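Local coordinates for proteasome chaperone 3 (Saccharomyces cerevisiae, PDB 2Z5B), which pairs with a partner chaperone, POC4, to bind proteasome precursors and promote alpha-ring formation during assembly of the 20S proteasome, at residues 40-54 and 138-150. Sequence-based numbering, arbitrary orientation.
Sequences LQIRLNGEMDSTYEV and QFSLLISMSSKIW
Strand 140-145 is inserted between strands 38-44 and 50-56 at the middle of a mixed beta-sheet, a mainly buried contact. Its axis runs 12° from that of strand 40-44, hence parallel, and 164° from that of strand 50-54, hence antiparallel. Backbone hydrogen bonds join Leu-40 and Ile-42 to Leu-142, Ser-144 and Ser-146; Ser-50/Met-145, Tyr-52/Ile-143 and Val-54/Leu-141 are hydrogen-bonded antiparallel pairs. This ladder ends in a classic beta bulge: Met-145 O accepts Asp-49 N at 3.0 Å, from above its carbonyl plane, and Ser-50 N at 2.9 Å. A chi1 of 66° sets the Asp-49 carboxylate between its backbone N and carbonyl carbon, where OD2 takes Ser-147 OG at 2.6 Å through its syn lone pair. Ser-50 OG and Ser-147 N approach Asp-49 OD1 from opposite faces of the carboxylate plane, so three bonds fix its rotation. With an alanine in place of Asp-49, all three donors would probably lose their common acceptor, leaving the following turn less firmly held. On the face carrying Leu-40 and Ile-143, Ile-42 CD1 meets Met-145 CE at 3.4 Å, tighter than usual carbon contact, and the Ile-149 side chain crosses Ile-42 at about a right angle. On the other face, the Thr-51 OG1 and Ser-144 OG hydroxyls share a 2.8 Å hydrogen bond, and Ser-144 OG also bonds Tyr-62 of the YPL144W chain. Such is a central mixed-sheet strand, bulged where its antiparallel ladder ends, with one face contributing to the heterodimer interface.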
loop_
_atom_site.group_PDB
_atom_site.type_symbol
_atom_site.label_atom_id
_atom_site.label_comp_id
_atom_site.label_asym_id
_atom_site.label_seq_id
_atom_site.Cartn_x
_atom_site.Cartn_y
_atom_site.Cartn_z
ATOM N N LEU B 40 -2.285 3.147 0.122
ATOM C CA LEU B 40 -3.098 3.005 1.326
ATOM C C LEU B 40 -3.246 1.553 1.741
ATOM O O LEU B 40 -3.587 0.693 0.903
ATOM C CB LEU B 40 -4.500 3.621 1.104
ATOM C CG LEU B 40 -5.509 3.510 2.251
ATOM C CD1 LEU B 40 -5.057 4.353 3.443
ATOM C CD2 LEU B 40 -6.886 3.978 1.764
ATOM N N GLN B 41 -2.987 1.274 3.023
ATOM C CA GLN B 41 -3.230 -0.043 3.610
ATOM C C GLN B 41 -4.461 0.033 4.480
ATOM O O GLN B 41 -4.606 0.973 5.273
ATOM C CB GLN B 41 -2.079 -0.496 4.512
ATOM C CG GLN B 41 -0.784 -0.835 3.803
ATOM C CD GLN B 41 0.232 -1.325 4.780
ATOM O OE1 GLN B 41 0.250 -2.513 5.133
ATOM N NE2 GLN B 41 1.087 -0.431 5.236
ATOM N N ILE B 42 -5.350 -0.947 4.338
ATOM C CA ILE B 42 -6.449 -1.118 5.306
ATOM C C ILE B 42 -6.482 -2.552 5.806
ATOM O O ILE B 42 -6.968 -3.452 5.115
ATOM C CB ILE B 42 -7.831 -0.741 4.744
ATOM C CG1 ILE B 42 -7.763 0.569 3.936
ATOM C CG2 ILE B 42 -8.823 -0.608 5.900
ATOM C CD1 ILE B 42 -9.006 0.877 3.133
ATOM N N ARG B 43 -5.956 -2.770 6.997
ATOM C CA ARG B 43 -5.790 -4.113 7.512
ATOM C C ARG B 43 -6.801 -4.464 8.598
ATOM O O ARG B 43 -7.101 -3.648 9.463
ATOM C CB ARG B 43 -4.382 -4.285 8.072
ATOM C CG ARG B 43 -3.286 -4.195 7.020
ATOM C CD ARG B 43 -1.993 -4.595 7.658
ATOM N NE ARG B 43 -0.838 -4.445 6.772
ATOM C CZ ARG B 43 0.205 -5.265 6.787
ATOM N NH1 ARG B 43 0.192 -6.333 7.591
ATOM N NH2 ARG B 43 1.242 -5.045 5.968
ATOM N N LEU B 44 -7.272 -5.708 8.564
ATOM C CA LEU B 44 -8.201 -6.229 9.565
ATOM C C LEU B 44 -7.480 -7.318 10.321
ATOM O O LEU B 44 -7.106 -8.337 9.734
ATOM C CB LEU B 44 -9.470 -6.794 8.911
ATOM C CG LEU B 44 -10.567 -7.334 9.860
ATOM C CD1 LEU B 44 -10.914 -6.321 10.927
ATOM C CD2 LEU B 44 -11.807 -7.729 9.085
ATOM N N ASN B 45 -7.278 -7.088 11.617
ATOM C CA ASN B 45 -6.427 -7.946 12.447
ATOM C C ASN B 45 -5.057 -8.210 11.793
ATOM O O ASN B 45 -4.539 -9.318 11.847
ATOM C CB ASN B 45 -7.141 -9.263 12.804
ATOM C CG ASN B 45 -8.255 -9.078 13.850
ATOM O OD1 ASN B 45 -9.124 -9.939 14.001
ATOM N ND2 ASN B 45 -8.222 -7.972 14.572
ATOM N N GLY B 46 -4.487 -7.172 11.176
ATOM C CA GLY B 46 -3.157 -7.266 10.540
ATOM C C GLY B 46 -3.190 -7.871 9.147
ATOM O O GLY B 46 -2.183 -7.863 8.410
ATOM N N GLU B 47 -4.349 -8.407 8.774
ATOM C CA GLU B 47 -4.470 -9.111 7.499
ATOM C C GLU B 47 -4.803 -8.179 6.351
ATOM O O GLU B 47 -5.461 -7.158 6.531
ATOM C CB GLU B 47 -5.489 -10.258 7.584
ATOM C CG GLU B 47 -5.108 -11.294 8.614
ATOM C CD GLU B 47 -6.096 -12.451 8.713
ATOM O OE1 GLU B 47 -6.978 -12.574 7.829
ATOM O OE2 GLU B 47 -5.964 -13.243 9.684
ATOM N N MET B 48 -4.361 -8.578 5.164
ATOM C CA MET B 48 -4.465 -7.787 3.956
ATOM C C MET B 48 -4.277 -8.768 2.803
ATOM O O MET B 48 -3.240 -9.431 2.729
ATOM C CB MET B 48 -3.346 -6.745 3.950
ATOM C CG MET B 48 -3.401 -5.744 2.851
ATOM S SD MET B 48 -2.456 -4.309 3.355
ATOM C CE MET B 48 -0.783 -4.758 2.890
ATOM N N ASP B 49 -5.262 -8.860 1.909
ATOM C CA ASP B 49 -5.282 -9.944 0.911
ATOM C C ASP B 49 -5.678 -9.495 -0.499
ATOM O O ASP B 49 -5.671 -10.291 -1.437
ATOM C CB ASP B 49 -6.226 -11.069 1.385
ATOM C CG ASP B 49 -7.694 -10.631 1.444
ATOM O OD1 ASP B 49 -8.020 -9.508 1.008
ATOM O OD2 ASP B 49 -8.534 -11.419 1.935
ATOM N N SER B 50 -6.035 -8.225 -0.644
ATOM C CA SER B 50 -6.460 -7.690 -1.936
ATOM C C SER B 50 -5.744 -6.388 -2.243
ATOM O O SER B 50 -5.281 -5.707 -1.330
ATOM C CB SER B 50 -7.981 -7.467 -1.943
ATOM O OG SER B 50 -8.668 -8.601 -1.417
ATOM N N THR B 51 -5.630 -6.047 -3.519
ATOM C CA THR B 51 -5.052 -4.763 -3.923
ATOM C C THR B 51 -5.761 -4.259 -5.168
ATOM O O THR B 51 -5.983 -5.023 -6.119
ATOM C CB THR B 51 -3.519 -4.840 -4.167
ATOM O OG1 THR B 51 -2.843 -5.148 -2.941
ATOM C CG2 THR B 51 -2.973 -3.520 -4.706
ATOM N N TYR B 52 -6.097 -2.973 -5.157
ATOM C CA TYR B 52 -6.794 -2.323 -6.256
ATOM C C TYR B 52 -6.114 -1.030 -6.629
ATOM O O TYR B 52 -5.617 -0.305 -5.765
ATOM C CB TYR B 52 -8.260 -2.042 -5.883
ATOM C CG TYR B 52 -8.971 -3.276 -5.386
ATOM C CD1 TYR B 52 -9.523 -4.202 -6.277
ATOM C CD2 TYR B 52 -9.044 -3.546 -4.021
ATOM C CE1 TYR B 52 -10.147 -5.367 -5.804
ATOM C CE2 TYR B 52 -9.670 -4.685 -3.547
ATOM C CZ TYR B 52 -10.223 -5.586 -4.437
ATOM O OH TYR B 52 -10.834 -6.711 -3.923
ATOM N N GLU B 53 -6.089 -0.752 -7.924
ATOM C CA GLU B 53 -5.629 0.523 -8.419
ATOM C C GLU B 53 -6.842 1.346 -8.842
ATOM O O GLU B 53 -7.655 0.903 -9.668
ATOM C CB GLU B 53 -4.629 0.331 -9.571
ATOM C CG GLU B 53 -3.969 1.620 -10.031
ATOM C CD GLU B 53 -2.794 1.399 -10.966
ATOM O OE1 GLU B 53 -2.830 0.471 -11.812
ATOM O OE2 GLU B 53 -1.820 2.174 -10.859
ATOM N N VAL B 54 -6.970 2.525 -8.234
ATOM C CA VAL B 54 -8.049 3.460 -8.525
ATOM C C VAL B 54 -7.459 4.689 -9.228
ATOM O O VAL B 54 -6.636 5.412 -8.654
ATOM C CB VAL B 54 -8.821 3.855 -7.228
ATOM C CG1 VAL B 54 -10.208 4.429 -7.565
ATOM C CG2 VAL B 54 -8.964 2.651 -6.297
ATOM N N GLN B 138 -3.921 15.109 -12.008
ATOM C CA GLN B 138 -3.310 14.097 -11.146
ATOM C C GLN B 138 -4.301 13.375 -10.208
ATOM O O GLN B 138 -4.939 14.010 -9.362
ATOM C CB GLN B 138 -2.153 14.715 -10.334
ATOM C CG GLN B 138 -2.511 15.994 -9.548
ATOM C CD GLN B 138 -1.511 16.346 -8.454
ATOM O OE1 GLN B 138 -1.630 17.391 -7.803
ATOM N NE2 GLN B 138 -0.521 15.482 -8.244
ATOM N N PHE B 139 -4.449 12.059 -10.392
ATOM C CA PHE B 139 -4.967 11.163 -9.331
ATOM C C PHE B 139 -4.835 9.653 -9.557
ATOM O O PHE B 139 -5.457 9.068 -10.457
ATOM C CB PHE B 139 -6.401 11.478 -8.876
ATOM C CG PHE B 139 -6.747 10.832 -7.560
ATOM C CD1 PHE B 139 -6.311 11.400 -6.359
ATOM C CD2 PHE B 139 -7.457 9.633 -7.518
ATOM C CE1 PHE B 139 -6.592 10.794 -5.141
ATOM C CE2 PHE B 139 -7.742 9.025 -6.307
ATOM C CZ PHE B 139 -7.317 9.610 -5.113
ATOM N N SER B 140 -4.058 9.036 -8.673
ATOM C CA SER B 140 -3.871 7.602 -8.635
ATOM C C SER B 140 -3.829 7.180 -7.169
ATOM O O SER B 140 -3.226 7.864 -6.331
ATOM C CB SER B 140 -2.567 7.242 -9.342
ATOM O OG SER B 140 -2.297 5.863 -9.261
ATOM N N LEU B 141 -4.495 6.072 -6.868
ATOM C CA LEU B 141 -4.508 5.502 -5.532
ATOM C C LEU B 141 -4.420 3.992 -5.607
ATOM O O LEU B 141 -5.231 3.333 -6.266
ATOM C CB LEU B 141 -5.767 5.953 -4.769
ATOM C CG LEU B 141 -6.108 5.498 -3.346
ATOM C CD1 LEU B 141 -4.995 5.750 -2.311
ATOM C CD2 LEU B 141 -7.400 6.179 -2.892
ATOM N N LEU B 142 -3.430 3.447 -4.914
ATOM C CA LEU B 142 -3.257 2.010 -4.782
ATOM C C LEU B 142 -3.728 1.612 -3.384
ATOM O O LEU B 142 -3.250 2.166 -2.381
ATOM C CB LEU B 142 -1.768 1.685 -5.013
ATOM C CG LEU B 142 -1.212 0.379 -5.584
ATOM C CD1 LEU B 142 -2.049 -0.210 -6.688
ATOM C CD2 LEU B 142 0.215 0.625 -6.088
ATOM N N ILE B 143 -4.707 0.708 -3.315
ATOM C CA ILE B 143 -5.301 0.303 -2.033
ATOM C C ILE B 143 -5.089 -1.177 -1.793
ATOM O O ILE B 143 -5.563 -2.014 -2.559
ATOM C CB ILE B 143 -6.833 0.640 -1.908
ATOM C CG1 ILE B 143 -7.081 2.127 -2.185
ATOM C CG2 ILE B 143 -7.350 0.256 -0.503
ATOM C CD1 ILE B 143 -8.573 2.533 -2.354
ATOM N N SER B 144 -4.368 -1.500 -0.732
ATOM C CA SER B 144 -4.243 -2.882 -0.298
ATOM C C SER B 144 -5.084 -3.046 0.953
ATOM O O SER B 144 -4.939 -2.277 1.905
ATOM C CB SER B 144 -2.784 -3.249 -0.022
ATOM O OG SER B 144 -2.001 -3.186 -1.203
ATOM N N MET B 145 -5.965 -4.036 0.956
ATOM C CA MET B 145 -6.884 -4.195 2.075
ATOM C C MET B 145 -7.303 -5.638 2.341
ATOM O O MET B 145 -7.090 -6.510 1.501
ATOM C CB MET B 145 -8.117 -3.290 1.884
ATOM C CG MET B 145 -8.949 -3.544 0.621
ATOM S SD MET B 145 -10.280 -2.302 0.445
ATOM C CE MET B 145 -10.639 -1.964 2.149
ATOM N N SER B 146 -7.885 -5.870 3.516
ATOM C CA SER B 146 -8.525 -7.153 3.839
ATOM C C SER B 146 -9.935 -7.179 3.256
ATOM O O SER B 146 -10.764 -6.332 3.598
ATOM C CB SER B 146 -8.600 -7.343 5.353
ATOM O OG SER B 146 -9.477 -8.412 5.707
ATOM N N SER B 147 -10.205 -8.157 2.389
ATOM C CA SER B 147 -11.545 -8.387 1.849
ATOM C C SER B 147 -12.565 -8.747 2.941
ATOM O O SER B 147 -13.778 -8.653 2.730
ATOM C CB SER B 147 -11.497 -9.513 0.812
ATOM O OG SER B 147 -11.021 -10.708 1.404
ATOM N N LYS B 148 -12.068 -9.167 4.099
ATOM C CA LYS B 148 -12.926 -9.603 5.207
ATOM C C LYS B 148 -13.560 -8.451 5.996
ATOM O O LYS B 148 -14.399 -8.684 6.876
ATOM C CB LYS B 148 -12.152 -10.529 6.144
ATOM C CG LYS B 148 -11.555 -11.745 5.429
ATOM C CD LYS B 148 -11.784 -13.037 6.203
ATOM C CE LYS B 148 -13.116 -13.700 5.826
ATOM N NZ LYS B 148 -13.119 -14.246 4.429
ATOM N N ILE B 149 -13.156 -7.215 5.692
ATOM C CA ILE B 149 -13.811 -6.029 6.254
ATOM C C ILE B 149 -15.216 -5.874 5.658
ATOM O O ILE B 149 -16.131 -5.365 6.307
ATOM C CB ILE B 149 -13.006 -4.723 5.985
ATOM C CG1 ILE B 149 -11.565 -4.842 6.486
ATOM C CG2 ILE B 149 -13.682 -3.514 6.656
ATOM C CD1 ILE B 149 -10.650 -3.761 5.974
ATOM N N TRP B 150 -15.374 -6.327 4.419
ATOM C CA TRP B 150 -16.585 -6.090 3.644
ATOM C C TRP B 150 -17.404 -7.364 3.474
ATOM O O TRP B 150 -17.323 -8.269 4.303
ATOM C CB TRP B 150 -16.205 -5.512 2.280
ATOM C CG TRP B 150 -15.177 -4.425 2.413
ATOM C CD1 TRP B 150 -13.854 -4.493 2.062
ATOM C CD2 TRP B 150 -15.378 -3.120 2.976
ATOM N NE1 TRP B 150 -13.232 -3.305 2.351
ATOM C CE2 TRP B 150 -14.139 -2.446 2.914
ATOM C CE3 TRP B 150 -16.488 -2.453 3.510
ATOM C CZ2 TRP B 150 -13.975 -1.138 3.373
ATOM C CZ3 TRP B 150 -16.325 -1.152 3.968
ATOM C CH2 TRP B 150 -15.074 -0.508 3.894
#